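Local coordinates for protein botulinum neurotoxin type G (Clostridium botulinum, PDB 3MPP) that attaches the neurotoxin to the surface of host nerve cells through its receptor-binding domain, so that the protease light chain can be delivered into the cytosol, at residues 258-263 with 332-337; 250-255 with 281-286; 87-92 with 188-193; 109-114 with 125-130. The protein carries 4 engineered substitutions. All blocks are in the same frame, centred on the assembly; numbering follows the deposited sequence.

Interaction 1: residues 258-263 with 332-337; sequences ASMGET and QTQLFL
The backbones of Ser259 to Gly261 and Gln334 to Leu337 run 111° apart and meet through a single direct hydrogen bond, Leu337 N to Ser259 O (2.9 Å); the N-H points almost straight at the oxygen (173°) but arrives from above the carbonyl plane. Two waters continue the seam: one joins Ser259 OG to Leu337 O, the other takes the N-H of Gly261 and donates to Leu335 O. Met260 crosses the Gln334 side chain at a slant; its chain, extended past CG, carries the thioether across the amide, with Met260 SD 3.4 Å from Gln334 NE2 and Met260 CE 3.6 Å from Gln334 CD. Leu337 turns inward, laying CD1 3.5 Å from Gly261 N. Phe336 CG is anti to the backbone N (chi1 178°), which brings CE1 to 3.7 Å from Ser259 CB, while its ring stacks with Phe346. Ser259 and Met260 form a G1 beta bulge opposite Phe255, at the start of strand 260-270, in the C-terminal, beta-trefoil half of the receptor-binding domain. The two backbones run too steeply to each other to pair as a regular ladder here; the thioether covers the Gln334 amide and the Leu337 methyl the Gly261 backbone.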
loop_
_atom_site.group_PDB
_atom_site.type_symbol
_atom_site.label_atom_id
_atom_site.label_comp_id
_atom_site.label_asym_id
_atom_site.label_seq_id
_atom_site.Cartn_x
_atom_site.Cartn_y
_atom_site.Cartn_z
ATOM N N ALA A 258 11.268 19.917 -25.658
ATOM C CA ALA A 258 9.850 19.997 -26.004
ATOM C C ALA A 258 8.915 20.508 -24.900
ATOM O O ALA A 258 7.718 20.701 -25.138
ATOM C CB ALA A 258 9.364 18.634 -26.510
ATOM N N SER A 259 9.450 20.709 -23.705
ATOM C CA SER A 259 8.623 21.096 -22.556
ATOM C C SER A 259 7.580 20.012 -22.264
ATOM O O SER A 259 6.426 20.334 -21.990
ATOM C CB SER A 259 7.904 22.425 -22.832
ATOM O OG SER A 259 8.809 23.520 -23.016
ATOM N N MET A 260 7.972 18.738 -22.362
ATOM C CA MET A 260 7.035 17.629 -22.162
ATOM C C MET A 260 7.609 16.525 -21.295
ATOM O O MET A 260 8.803 16.518 -20.994
ATOM C CB MET A 260 6.629 17.015 -23.506
ATOM C CG MET A 260 5.892 17.970 -24.425
ATOM S SD MET A 260 5.709 17.302 -26.088
ATOM C CE MET A 260 4.932 18.705 -26.883
ATOM N N GLY A 261 6.744 15.582 -20.917
ATOM C CA GLY A 261 7.178 14.350 -20.281
ATOM C C GLY A 261 7.171 13.230 -21.297
ATOM O O GLY A 261 6.153 12.992 -21.952
ATOM N N GLU A 262 8.309 12.552 -21.452
ATOM C CA GLU A 262 8.393 11.393 -22.331
ATOM C C GLU A 262 8.618 10.178 -21.438
ATOM O O GLU A 262 9.062 10.326 -20.302
ATOM C CB GLU A 262 9.572 11.547 -23.302
ATOM C CG GLU A 262 10.873 11.932 -22.578
ATOM C CD GLU A 262 12.087 12.065 -23.497
ATOM O OE1 GLU A 262 11.921 12.085 -24.744
ATOM O OE2 GLU A 262 13.213 12.153 -22.960
ATOM N N THR A 263 8.306 8.981 -21.924
ATOM C CA THR A 263 8.602 7.794 -21.128
ATOM C C THR A 263 10.080 7.427 -21.252
ATOM O O THR A 263 10.732 7.776 -22.229
ATOM C CB THR A 263 7.723 6.589 -21.515
ATOM O OG1 THR A 263 7.982 6.216 -22.872
ATOM C CG2 THR A 263 6.224 6.929 -21.342
ATOM N N GLN A 332 -6.196 13.749 -28.158
ATOM C CA GLN A 332 -5.162 13.718 -27.121
ATOM C C GLN A 332 -4.170 14.855 -27.340
ATOM O O GLN A 332 -3.880 15.244 -28.480
ATOM C CB GLN A 332 -4.424 12.369 -27.134
ATOM C CG GLN A 332 -3.806 12.035 -28.501
ATOM C CD GLN A 332 -2.952 10.779 -28.461
ATOM O OE1 GLN A 332 -3.061 9.965 -27.543
ATOM N NE2 GLN A 332 -2.100 10.614 -29.461
ATOM N N THR A 333 -3.655 15.407 -26.252
ATOM C CA THR A 333 -2.648 16.454 -26.368
ATOM C C THR A 333 -1.564 16.238 -25.330
ATOM O O THR A 333 -1.835 15.773 -24.215
ATOM C CB THR A 333 -3.258 17.866 -26.201
ATOM O OG1 THR A 333 -4.365 18.019 -27.095
ATOM C CG2 THR A 333 -2.225 18.944 -26.484
ATOM N N GLN A 334 -0.335 16.558 -25.712
ATOM C CA GLN A 334 0.801 16.451 -24.805
ATOM C C GLN A 334 0.639 17.476 -23.701
ATOM O O GLN A 334 0.227 18.610 -23.961
ATOM C CB GLN A 334 2.103 16.679 -25.581
ATOM C CG GLN A 334 2.484 15.477 -26.438
ATOM C CD GLN A 334 2.988 15.866 -27.818
ATOM O OE1 GLN A 334 2.423 16.730 -28.475
ATOM N NE2 GLN A 334 4.049 15.214 -28.260
ATOM N N LEU A 335 0.922 17.077 -22.461
ATOM C CA LEU A 335 0.898 18.033 -21.349
ATOM C C LEU A 335 2.102 18.952 -21.462
ATOM O O LEU A 335 3.174 18.522 -21.896
ATOM C CB LEU A 335 0.908 17.304 -19.987
ATOM C CG LEU A 335 -0.396 16.549 -19.703
ATOM C CD1 LEU A 335 -0.319 15.722 -18.413
ATOM C CD2 LEU A 335 -1.555 17.560 -19.638
ATOM N N PHE A 336 1.911 20.211 -21.067
ATOM C CA PHE A 336 2.918 21.266 -21.180
ATOM C C PHE A 336 3.565 21.460 -19.813
ATOM O O PHE A 336 2.905 21.890 -18.873
ATOM C CB PHE A 336 2.217 22.554 -21.642
ATOM C CG PHE A 336 3.122 23.780 -21.755
ATOM C CD1 PHE A 336 4.354 23.719 -22.413
ATOM C CD2 PHE A 336 2.702 25.007 -21.251
ATOM C CE1 PHE A 336 5.166 24.858 -22.526
ATOM C CE2 PHE A 336 3.505 26.159 -21.365
ATOM C CZ PHE A 336 4.731 26.085 -22.003
ATOM N N LEU A 337 4.842 21.104 -19.679
ATOM C CA LEU A 337 5.505 21.204 -18.378
ATOM C C LEU A 337 6.325 22.479 -18.455
ATOM O O LEU A 337 7.282 22.543 -19.234
ATOM C CB LEU A 337 6.393 19.966 -18.098
ATOM C CG LEU A 337 5.732 18.599 -18.310
ATOM C CD1 LEU A 337 6.668 17.416 -17.954
ATOM C CD2 LEU A 337 4.415 18.513 -17.536
HETATM O O HOH W 1 9.469 23.881 -20.455
HETATM O O HOH W 2 4.084 15.993 -21.781
#

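Interaction 2: residues 250-255 with 281-286; sequences IYIKYF and LGLRFI
One face of the Tyr251 ring is covered by Leu281, whose CB sits over the ring centre in a CH-pi contact (3.7 Å to the centroid, 11° off the normal). The two side chains cross at about a right angle, and Leu281 CD1 reaches past CB to Tyr251 CD2 (3.7 Å). Gly282 CA approaches the same ring obliquely, 3.4 Å from Tyr251 CD1. Tyr251 CG lies between its own backbone N and carbonyl carbon (chi1 63°), a torsion that swings the ring over the 281-282 backbone. Gly282, with no side chain, brings its CA close to both the Tyr251 ring and Ile252 O. Strand 250-255 is an outermost strand of a three-stranded antiparallel sheet in the beta-trefoil subdomain, and the loop leading into strand 285-289 lies against it. A single backbone bond, Leu283 N to Ile252 O (3.0 Å, 163°), fastens that loop, and the same oxygen receives a CA-H contact from Gly282 CA. Leu283 then forks: CD1 meets Ile252 CG2 at 3.7 Å, whereas CD2 rests on Tyr254 CB at the same separation. Beyond the pair, Leu283 packs on Ile312, and Asn314 ties down the loop through Gly282 O and Arg284 N.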
loop_
_atom_site.group_PDB
_atom_site.type_symbol
_atom_site.label_atom_id
_atom_site.label_comp_id
_atom_site.label_asym_id
_atom_site.label_seq_id
_atom_site.Cartn_x
_atom_site.Cartn_y
_atom_site.Cartn_z
ATOM N N ILE A 250 7.989 1.790 -17.236
ATOM C CA ILE A 250 8.580 3.063 -17.636
ATOM C C ILE A 250 8.341 4.117 -16.570
ATOM O O ILE A 250 7.549 3.915 -15.637
ATOM C CB ILE A 250 8.035 3.558 -19.004
ATOM C CG1 ILE A 250 6.499 3.661 -19.000
ATOM C CG2 ILE A 250 8.478 2.604 -20.122
ATOM C CD1 ILE A 250 5.926 4.858 -18.241
ATOM N N TYR A 251 9.064 5.228 -16.664
ATOM C CA TYR A 251 8.743 6.385 -15.844
ATOM C C TYR A 251 8.645 7.592 -16.764
ATOM O O TYR A 251 9.025 7.513 -17.946
ATOM C CB TYR A 251 9.781 6.609 -14.727
ATOM C CG TYR A 251 11.180 6.916 -15.221
ATOM C CD1 TYR A 251 11.622 8.226 -15.313
ATOM C CD2 TYR A 251 12.064 5.891 -15.582
ATOM C CE1 TYR A 251 12.889 8.527 -15.752
ATOM C CE2 TYR A 251 13.350 6.185 -16.032
ATOM C CZ TYR A 251 13.748 7.505 -16.107
ATOM O OH TYR A 251 15.001 7.832 -16.546
ATOM N N ILE A 252 8.130 8.696 -16.225
ATOM C CA ILE A 252 8.024 9.945 -16.981
ATOM C C ILE A 252 9.209 10.882 -16.708
ATOM O O ILE A 252 9.475 11.267 -15.573
ATOM C CB ILE A 252 6.706 10.711 -16.692
ATOM C CG1 ILE A 252 5.492 9.751 -16.690
ATOM C CG2 ILE A 252 6.545 11.836 -17.718
ATOM C CD1 ILE A 252 5.271 9.043 -18.030
ATOM N N LYS A 253 9.875 11.263 -17.786
ATOM C CA LYS A 253 11.108 12.032 -17.765
ATOM C C LYS A 253 10.879 13.356 -18.518
ATOM O O LYS A 253 10.234 13.378 -19.555
ATOM C CB LYS A 253 12.182 11.198 -18.466
ATOM C CG LYS A 253 13.571 11.765 -18.506
ATOM C CD LYS A 253 14.467 10.872 -19.365
ATOM C CE LYS A 253 15.946 11.244 -19.235
ATOM N NZ LYS A 253 16.347 12.327 -20.172
ATOM N N TYR A 254 11.402 14.454 -17.986
ATOM C CA TYR A 254 11.351 15.742 -18.667
ATOM C C TYR A 254 12.161 15.704 -19.960
ATOM O O TYR A 254 13.322 15.302 -19.978
ATOM C CB TYR A 254 11.864 16.845 -17.745
ATOM C CG TYR A 254 11.808 18.246 -18.328
ATOM C CD1 TYR A 254 10.592 18.839 -18.653
ATOM C CD2 TYR A 254 12.970 18.984 -18.526
ATOM C CE1 TYR A 254 10.533 20.119 -19.176
ATOM C CE2 TYR A 254 12.926 20.264 -19.050
ATOM C CZ TYR A 254 11.709 20.827 -19.369
ATOM O OH TYR A 254 11.665 22.093 -19.881
ATOM N N PHE A 255 11.527 16.121 -21.044
ATOM C CA PHE A 255 12.175 16.175 -22.344
ATOM C C PHE A 255 12.390 17.649 -22.611
ATOM O O PHE A 255 11.451 18.350 -22.991
ATOM C CB PHE A 255 11.251 15.552 -23.395
ATOM C CG PHE A 255 11.785 15.605 -24.804
ATOM C CD1 PHE A 255 10.919 15.768 -25.874
ATOM C CD2 PHE A 255 13.138 15.484 -25.060
ATOM C CE1 PHE A 255 11.397 15.808 -27.176
ATOM C CE2 PHE A 255 13.628 15.526 -26.363
ATOM C CZ PHE A 255 12.757 15.689 -27.419
ATOM N N LEU A 281 12.414 7.703 -9.806
ATOM C CA LEU A 281 12.965 8.087 -11.111
ATOM C C LEU A 281 12.062 9.128 -11.752
ATOM O O LEU A 281 10.861 9.105 -11.532
ATOM C CB LEU A 281 13.019 6.867 -12.035
ATOM C CG LEU A 281 13.917 5.690 -11.636
ATOM C CD1 LEU A 281 13.694 4.524 -12.603
ATOM C CD2 LEU A 281 15.375 6.144 -11.665
ATOM N N GLY A 282 12.635 10.029 -12.548
ATOM C CA GLY A 282 11.838 10.961 -13.333
ATOM C C GLY A 282 11.351 12.215 -12.618
ATOM O O GLY A 282 11.936 12.653 -11.629
ATOM N N LEU A 283 10.271 12.798 -13.139
ATOM C CA LEU A 283 9.698 14.021 -12.588
ATOM C C LEU A 283 9.352 13.833 -11.129
ATOM O O LEU A 283 8.757 12.830 -10.759
ATOM C CB LEU A 283 8.424 14.401 -13.344
ATOM C CG LEU A 283 8.674 14.623 -14.845
ATOM C CD1 LEU A 283 7.372 14.721 -15.622
ATOM C CD2 LEU A 283 9.509 15.859 -15.019
ATOM N N ARG A 284 9.709 14.818 -10.315
ATOM C CA ARG A 284 9.308 14.811 -8.923
ATOM C C ARG A 284 8.219 15.869 -8.725
ATOM O O ARG A 284 8.441 17.045 -8.981
ATOM C CB ARG A 284 10.520 15.069 -8.038
ATOM C CG ARG A 284 10.261 14.835 -6.551
ATOM C CD ARG A 284 11.559 14.905 -5.791
ATOM N NE ARG A 284 12.182 16.218 -5.891
ATOM C CZ ARG A 284 13.392 16.508 -5.419
ATOM N NH1 ARG A 284 14.112 15.576 -4.802
ATOM N NH2 ARG A 284 13.888 17.726 -5.570
ATOM N N PHE A 285 7.036 15.427 -8.316
ATOM C CA PHE A 285 5.859 16.278 -8.233
ATOM C C PHE A 285 5.566 16.682 -6.808
ATOM O O PHE A 285 5.871 15.946 -5.866
ATOM C CB PHE A 285 4.619 15.518 -8.735
ATOM C CG PHE A 285 4.646 15.199 -10.204
ATOM C CD1 PHE A 285 4.059 16.063 -11.123
ATOM C CD2 PHE A 285 5.230 14.023 -10.664
ATOM C CE1 PHE A 285 4.074 15.775 -12.486
ATOM C CE2 PHE A 285 5.250 13.720 -12.030
ATOM C CZ PHE A 285 4.669 14.611 -12.940
ATOM N N ILE A 286 4.934 17.843 -6.660
ATOM C CA ILE A 286 4.334 18.231 -5.390
ATOM C C ILE A 286 2.891 18.640 -5.663
ATOM O O ILE A 286 2.637 19.498 -6.492
ATOM C CB ILE A 286 5.076 19.388 -4.730
ATOM C CG1 ILE A 286 6.493 18.940 -4.350
ATOM C CG2 ILE A 286 4.299 19.895 -3.506
ATOM C CD1 ILE A 286 7.382 20.069 -3.877
#

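Interaction 3: residues 87-92 with 188-193; sequences LQNEYT and NCTDTT
The Asn89 side-chain amide reads the backbone of 188-190 with both its ends. Its ND2 donates to Asn188 O (2.8 Å, 171°), with the acceptor practically in the amide plane and the donor in the plane of the carbonyl. Its OD1 accepts from Thr190 N at 2.9 Å, here from above the amide plane rather than on a lone pair. CG stands anti to the backbone N (chi1 175°), which carries the amide out from the end of helix 83-88 to the loop; two bonds at opposite ends fix the rotation of the group. The Thr190 and Asn89 side chains run alongside each other in opposite senses, which brings Thr190 OG1 near the Asn89 amide carbon. A water widens the polar seam by donating to Glu90 O and accepting from Asn188 ND2. Farther along the loop, Asp191 OD1 accepts the N-H of Thr193, which makes an Asx turn, and also its hydroxyl, both from one face of the carboxylate. On the apolar side Cys189 CB is 3.6 Å from Tyr91 CG, and Cys189 SG lies over one ring face in a sulfur-aromatic contact, 4.1 Å from the centroid. Asn44 ND2 also holds the loop, donating to Cys189 O and Asp191 O. Strands 90-98 and 181-187 are antiparallel neighbours, and the contact continues their pairing at one end of a sheet in the concanavalin-like, lectin-type N-terminal subdomain, where side-chain amide bonds take over from the backbone ladder.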
loop_
_atom_site.group_PDB
_atom_site.type_symbol
_atom_site.label_atom_id
_atom_site.label_comp_id
_atom_site.label_asym_id
_atom_site.label_seq_id
_atom_site.Cartn_x
_atom_site.Cartn_y
_atom_site.Cartn_z
ATOM N N LEU A 87 16.023 -14.020 3.953
ATOM C CA LEU A 87 15.427 -15.294 3.560
ATOM C C LEU A 87 15.374 -16.343 4.670
ATOM O O LEU A 87 14.454 -17.154 4.714
ATOM C CB LEU A 87 16.186 -15.889 2.370
ATOM C CG LEU A 87 15.940 -15.185 1.044
ATOM C CD1 LEU A 87 16.697 -15.891 -0.073
ATOM C CD2 LEU A 87 14.450 -15.165 0.772
ATOM N N GLN A 88 16.364 -16.341 5.556
ATOM C CA GLN A 88 16.534 -17.467 6.475
ATOM C C GLN A 88 16.048 -17.205 7.901
ATOM O O GLN A 88 15.849 -18.141 8.678
ATOM C CB GLN A 88 17.999 -17.907 6.483
ATOM C CG GLN A 88 18.483 -18.372 5.106
ATOM C CD GLN A 88 19.913 -18.878 5.119
ATOM O OE1 GLN A 88 20.429 -19.288 6.159
ATOM N NE2 GLN A 88 20.560 -18.855 3.959
ATOM N N ASN A 89 15.857 -15.937 8.245
ATOM C CA ASN A 89 15.490 -15.579 9.620
ATOM C C ASN A 89 13.978 -15.452 9.773
ATOM O O ASN A 89 13.372 -14.492 9.298
ATOM C CB ASN A 89 16.225 -14.303 10.057
ATOM C CG ASN A 89 15.795 -13.779 11.447
ATOM O OD1 ASN A 89 15.614 -12.575 11.619
ATOM N ND2 ASN A 89 15.680 -14.665 12.434
ATOM N N GLU A 90 13.374 -16.457 10.404
ATOM C CA GLU A 90 11.960 -16.402 10.731
ATOM C C GLU A 90 11.789 -15.833 12.127
ATOM O O GLU A 90 12.444 -16.270 13.076
ATOM C CB GLU A 90 11.300 -17.787 10.629
ATOM C CG GLU A 90 9.795 -17.740 10.903
ATOM C CD GLU A 90 9.138 -19.108 10.934
ATOM O OE1 GLU A 90 9.793 -20.097 10.557
ATOM O OE2 GLU A 90 7.962 -19.189 11.340
ATOM N N TYR A 91 10.922 -14.839 12.253
ATOM C CA TYR A 91 10.688 -14.221 13.549
ATOM C C TYR A 91 9.202 -14.032 13.775
ATOM O O TYR A 91 8.459 -13.718 12.854
ATOM C CB TYR A 91 11.434 -12.881 13.678
ATOM C CG TYR A 91 11.147 -11.888 12.570
ATOM C CD1 TYR A 91 10.139 -10.933 12.703
ATOM C CD2 TYR A 91 11.882 -11.911 11.389
ATOM C CE1 TYR A 91 9.872 -10.014 11.675
ATOM C CE2 TYR A 91 11.627 -11.011 10.364
ATOM C CZ TYR A 91 10.627 -10.066 10.514
ATOM O OH TYR A 91 10.386 -9.196 9.485
ATOM N N THR A 92 8.779 -14.259 15.012
ATOM C CA THR A 92 7.396 -14.071 15.402
ATOM C C THR A 92 7.113 -12.568 15.472
ATOM O O THR A 92 8.003 -11.772 15.803
ATOM C CB THR A 92 7.161 -14.738 16.775
ATOM O OG1 THR A 92 7.544 -16.105 16.678
ATOM C CG2 THR A 92 5.702 -14.665 17.197
ATOM N N ASN A 188 12.985 -13.464 18.011
ATOM C CA ASN A 188 14.019 -14.170 17.247
ATOM C C ASN A 188 14.472 -13.461 15.960
ATOM O O ASN A 188 15.053 -14.090 15.068
ATOM C CB ASN A 188 13.577 -15.600 16.915
ATOM C CG ASN A 188 13.168 -16.384 18.144
ATOM O OD1 ASN A 188 13.800 -16.281 19.203
ATOM N ND2 ASN A 188 12.097 -17.176 18.013
ATOM N N CYS A 189 14.223 -12.159 15.855
ATOM C CA CYS A 189 14.685 -11.429 14.676
ATOM C C CYS A 189 16.145 -11.010 14.860
ATOM O O CYS A 189 16.495 -10.396 15.864
ATOM C CB CYS A 189 13.804 -10.206 14.411
ATOM S SG CYS A 189 14.320 -9.294 12.944
ATOM N N THR A 190 17.001 -11.323 13.891
ATOM C CA THR A 190 18.431 -11.071 14.062
ATOM C C THR A 190 18.928 -9.758 13.433
ATOM O O THR A 190 20.076 -9.369 13.608
ATOM C CB THR A 190 19.278 -12.251 13.543
ATOM O OG1 THR A 190 18.992 -12.461 12.159
ATOM C CG2 THR A 190 18.959 -13.525 14.327
ATOM N N ASP A 191 18.056 -9.065 12.721
ATOM C CA ASP A 191 18.421 -7.798 12.099
ATOM C C ASP A 191 17.964 -6.667 13.021
ATOM O O ASP A 191 16.765 -6.474 13.206
ATOM C CB ASP A 191 17.750 -7.727 10.718
ATOM C CG ASP A 191 17.962 -6.394 10.016
ATOM O OD1 ASP A 191 18.570 -5.487 10.616
ATOM O OD2 ASP A 191 17.510 -6.262 8.857
ATOM N N THR A 192 18.904 -5.945 13.637
ATOM C CA THR A 192 18.521 -4.940 14.633
ATOM C C THR A 192 17.793 -3.751 14.010
ATOM O O THR A 192 17.203 -2.954 14.722
ATOM C CB THR A 192 19.717 -4.423 15.466
ATOM O OG1 THR A 192 20.703 -3.854 14.591
ATOM C CG2 THR A 192 20.345 -5.576 16.283
ATOM N N THR A 193 17.841 -3.636 12.681
ATOM C CA THR A 193 17.171 -2.534 12.006
ATOM C C THR A 193 15.751 -2.877 11.591
ATOM O O THR A 193 15.045 -2.016 11.072
ATOM C CB THR A 193 17.934 -2.063 10.739
ATOM O OG1 THR A 193 17.793 -3.044 9.700
ATOM C CG2 THR A 193 19.402 -1.820 11.062
HETATM O O HOH W 3 10.924 -17.731 15.305
#

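Interaction 4: residues 109-114 with 125-130; sequences GNRIIW and SIFFEY
Arg111 leaves its strand with CB 4.0 Å from Phe128 O and then turns along Glu129 and Phe127. Arg111 CG lies 3.8 Å from Glu129 CB, and CD passes between Glu129 OE1 and the rim of Phe127. The chain is extended from CG to NE, and NE donates to Glu129 OE1 (2.6 Å), a salt bridge met nearly in the guanidinium plane; NH2 adds a weak bond to the same oxygen. Arg111 CZ lies over one face of the Phe127 ring, 3.7 Å from Phe127 CZ, with the guanidinium and ring planes only 12° apart, a stacked cation-pi contact. Lys166 makes a second cation-pi contact with that ring. On the other face of the sheet, Ile112 CG2 meets Phe128 CB and Trp114 CD1 meets Ile126 CG2 (3.6 Å). At the open end of the pairing Asn110 ND2 donates to Tyr130 O (2.6 Å) and Tyr130 N to Asn110 O, while Asn110 CB lies over the tyrosine ring. Ile112 with Phe128 and Trp114 with Ile126 are hydrogen-bonded pairs, Arg111 with Glu129 and Ile113 with Phe127 non-hydrogen-bonded ones: an antiparallel beta hairpin whose second strand, 123-129, edges the seven-stranded sheet of the lectin-like subdomain.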
loop_
_atom_site.group_PDB
_atom_site.type_symbol
_atom_site.label_atom_id
_atom_site.label_comp_id
_atom_site.label_asym_id
_atom_site.label_seq_id
_atom_site.Cartn_x
_atom_site.Cartn_y
_atom_site.Cartn_z
ATOM N N GLY A 109 11.263 -13.470 5.670
ATOM C CA GLY A 109 11.551 -12.857 4.392
ATOM C C GLY A 109 10.261 -12.441 3.721
ATOM O O GLY A 109 9.493 -11.649 4.264
ATOM N N ASN A 110 10.023 -12.995 2.540
ATOM C CA ASN A 110 8.850 -12.676 1.755
ATOM C C ASN A 110 7.693 -13.634 2.045
ATOM O O ASN A 110 6.800 -13.813 1.215
ATOM C CB ASN A 110 9.198 -12.695 0.271
ATOM C CG ASN A 110 9.787 -14.021 -0.168
ATOM O OD1 ASN A 110 10.531 -14.665 0.581
ATOM N ND2 ASN A 110 9.460 -14.439 -1.386
ATOM N N ARG A 111 7.714 -14.242 3.228
ATOM C CA ARG A 111 6.633 -15.131 3.648
ATOM C C ARG A 111 5.967 -14.610 4.906
ATOM O O ARG A 111 6.636 -14.209 5.856
ATOM C CB ARG A 111 7.153 -16.541 3.953
ATOM C CG ARG A 111 7.510 -17.374 2.751
ATOM C CD ARG A 111 7.908 -18.792 3.158
ATOM N NE ARG A 111 8.100 -19.602 1.964
ATOM C CZ ARG A 111 8.185 -20.922 1.946
ATOM N NH1 ARG A 111 8.101 -21.616 3.075
ATOM N NH2 ARG A 111 8.354 -21.545 0.786
ATOM N N ILE A 112 4.646 -14.650 4.922
ATOM C CA ILE A 112 3.900 -14.397 6.139
ATOM C C ILE A 112 3.300 -15.737 6.549
ATOM O O ILE A 112 2.715 -16.432 5.718
ATOM C CB ILE A 112 2.806 -13.333 5.913
ATOM C CG1 ILE A 112 2.029 -13.076 7.204
ATOM C CG2 ILE A 112 1.881 -13.751 4.796
ATOM C CD1 ILE A 112 2.655 -12.034 8.092
ATOM N N ILE A 113 3.465 -16.106 7.818
ATOM C CA ILE A 113 3.248 -17.489 8.253
ATOM C C ILE A 113 2.343 -17.599 9.476
ATOM O O ILE A 113 2.540 -16.907 10.473
ATOM C CB ILE A 113 4.581 -18.162 8.634
ATOM C CG1 ILE A 113 5.554 -18.161 7.457
ATOM C CG2 ILE A 113 4.347 -19.567 9.155
ATOM C CD1 ILE A 113 6.966 -18.556 7.861
ATOM N N TRP A 114 1.365 -18.491 9.389
ATOM C CA TRP A 114 0.462 -18.794 10.491
ATOM C C TRP A 114 0.774 -20.194 11.045
ATOM O O TRP A 114 0.858 -21.157 10.292
ATOM C CB TRP A 114 -0.978 -18.727 9.975
ATOM C CG TRP A 114 -2.043 -19.203 10.919
ATOM C CD1 TRP A 114 -2.766 -20.359 10.821
ATOM C CD2 TRP A 114 -2.539 -18.517 12.075
ATOM N NE1 TRP A 114 -3.673 -20.437 11.848
ATOM C CE2 TRP A 114 -3.554 -19.319 12.631
ATOM C CE3 TRP A 114 -2.226 -17.304 12.691
ATOM C CZ2 TRP A 114 -4.252 -18.950 13.776
ATOM C CZ3 TRP A 114 -2.920 -16.942 13.825
ATOM C CH2 TRP A 114 -3.923 -17.760 14.355
ATOM N N SER A 125 2.001 -25.378 9.921
ATOM C CA SER A 125 1.926 -24.011 9.451
ATOM C C SER A 125 1.309 -23.895 8.071
ATOM O O SER A 125 1.353 -24.825 7.274
ATOM C CB SER A 125 3.320 -23.397 9.426
ATOM O OG SER A 125 3.869 -23.350 10.728
ATOM N N ILE A 126 0.742 -22.725 7.808
ATOM C CA ILE A 126 0.282 -22.353 6.488
ATOM C C ILE A 126 0.864 -20.963 6.249
ATOM O O ILE A 126 1.084 -20.225 7.203
ATOM C CB ILE A 126 -1.255 -22.330 6.434
ATOM C CG1 ILE A 126 -1.746 -21.951 5.039
ATOM C CG2 ILE A 126 -1.814 -21.384 7.481
ATOM C CD1 ILE A 126 -3.246 -22.084 4.878
ATOM N N PHE A 127 1.129 -20.609 4.994
ATOM C CA PHE A 127 1.801 -19.352 4.708
ATOM C C PHE A 127 1.372 -18.736 3.378
ATOM O O PHE A 127 0.801 -19.415 2.515
ATOM C CB PHE A 127 3.323 -19.560 4.715
ATOM C CG PHE A 127 3.817 -20.438 3.604
ATOM C CD1 PHE A 127 4.074 -19.903 2.348
ATOM C CD2 PHE A 127 4.013 -21.798 3.806
ATOM C CE1 PHE A 127 4.527 -20.697 1.318
ATOM C CE2 PHE A 127 4.469 -22.602 2.779
ATOM C CZ PHE A 127 4.724 -22.052 1.529
ATOM N N PHE A 128 1.640 -17.443 3.238
ATOM C CA PHE A 128 1.514 -16.747 1.967
ATOM C C PHE A 128 2.894 -16.229 1.573
ATOM O O PHE A 128 3.571 -15.601 2.386
ATOM C CB PHE A 128 0.520 -15.581 2.078
ATOM C CG PHE A 128 0.506 -14.668 0.879
ATOM C CD1 PHE A 128 0.021 -15.111 -0.347
ATOM C CD2 PHE A 128 0.951 -13.352 0.980
ATOM C CE1 PHE A 128 -0.005 -14.263 -1.454
ATOM C CE2 PHE A 128 0.932 -12.512 -0.120
ATOM C CZ PHE A 128 0.450 -12.970 -1.344
ATOM N N GLU A 129 3.318 -16.506 0.341
ATOM C CA GLU A 129 4.601 -16.003 -0.150
ATOM C C GLU A 129 4.394 -15.112 -1.366
ATOM O O GLU A 129 3.712 -15.520 -2.302
ATOM C CB GLU A 129 5.526 -17.160 -0.538
ATOM C CG GLU A 129 6.862 -16.702 -1.156
ATOM C CD GLU A 129 7.852 -17.852 -1.369
ATOM O OE1 GLU A 129 7.938 -18.736 -0.498
ATOM O OE2 GLU A 129 8.551 -17.868 -2.403
ATOM N N TYR A 130 4.970 -13.904 -1.350
ATOM C CA TYR A 130 4.970 -13.047 -2.535
ATOM C C TYR A 130 6.367 -13.018 -3.152
ATOM O O TYR A 130 7.367 -13.228 -2.466
ATOM C CB TYR A 130 4.474 -11.622 -2.216
ATOM C CG TYR A 130 5.159 -10.981 -1.032
ATOM C CD1 TYR A 130 6.396 -10.361 -1.173
ATOM C CD2 TYR A 130 4.576 -11.007 0.226
ATOM C CE1 TYR A 130 7.037 -9.778 -0.089
ATOM C CE2 TYR A 130 5.203 -10.434 1.309
ATOM C CZ TYR A 130 6.437 -9.819 1.146
ATOM O OH TYR A 130 7.062 -9.242 2.227
HETATM O O HOH W 4 6.526 -11.058 4.468
HETATM O O HOH W 5 11.422 -16.473 -3.161
#

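How the interactions relate
From the N terminus, interaction 3 opens first at 87-92 and closes only at 188-193, a loop of some ninety residues. Interaction 4, the short hairpin 109-114 with 125-130, lies wholly within it; both belong to the seven-stranded sheet of the N-terminal subdomain and touch where Glu90 OE2, hydrogen-bonded to Ser106 OG, packs on Ile113 CD1. The chain then enters the C-terminal subdomain. There 250-255 opens interaction 2 and 258-263 opens interaction 1 before 281-286 closes the former and 332-337 the latter, so the two cross. They join where strands 250-255 and 260-270 pair and Leu337 meets Leu283. Centres of interactions 1 and 4 are about 43 Å apart, with no touch.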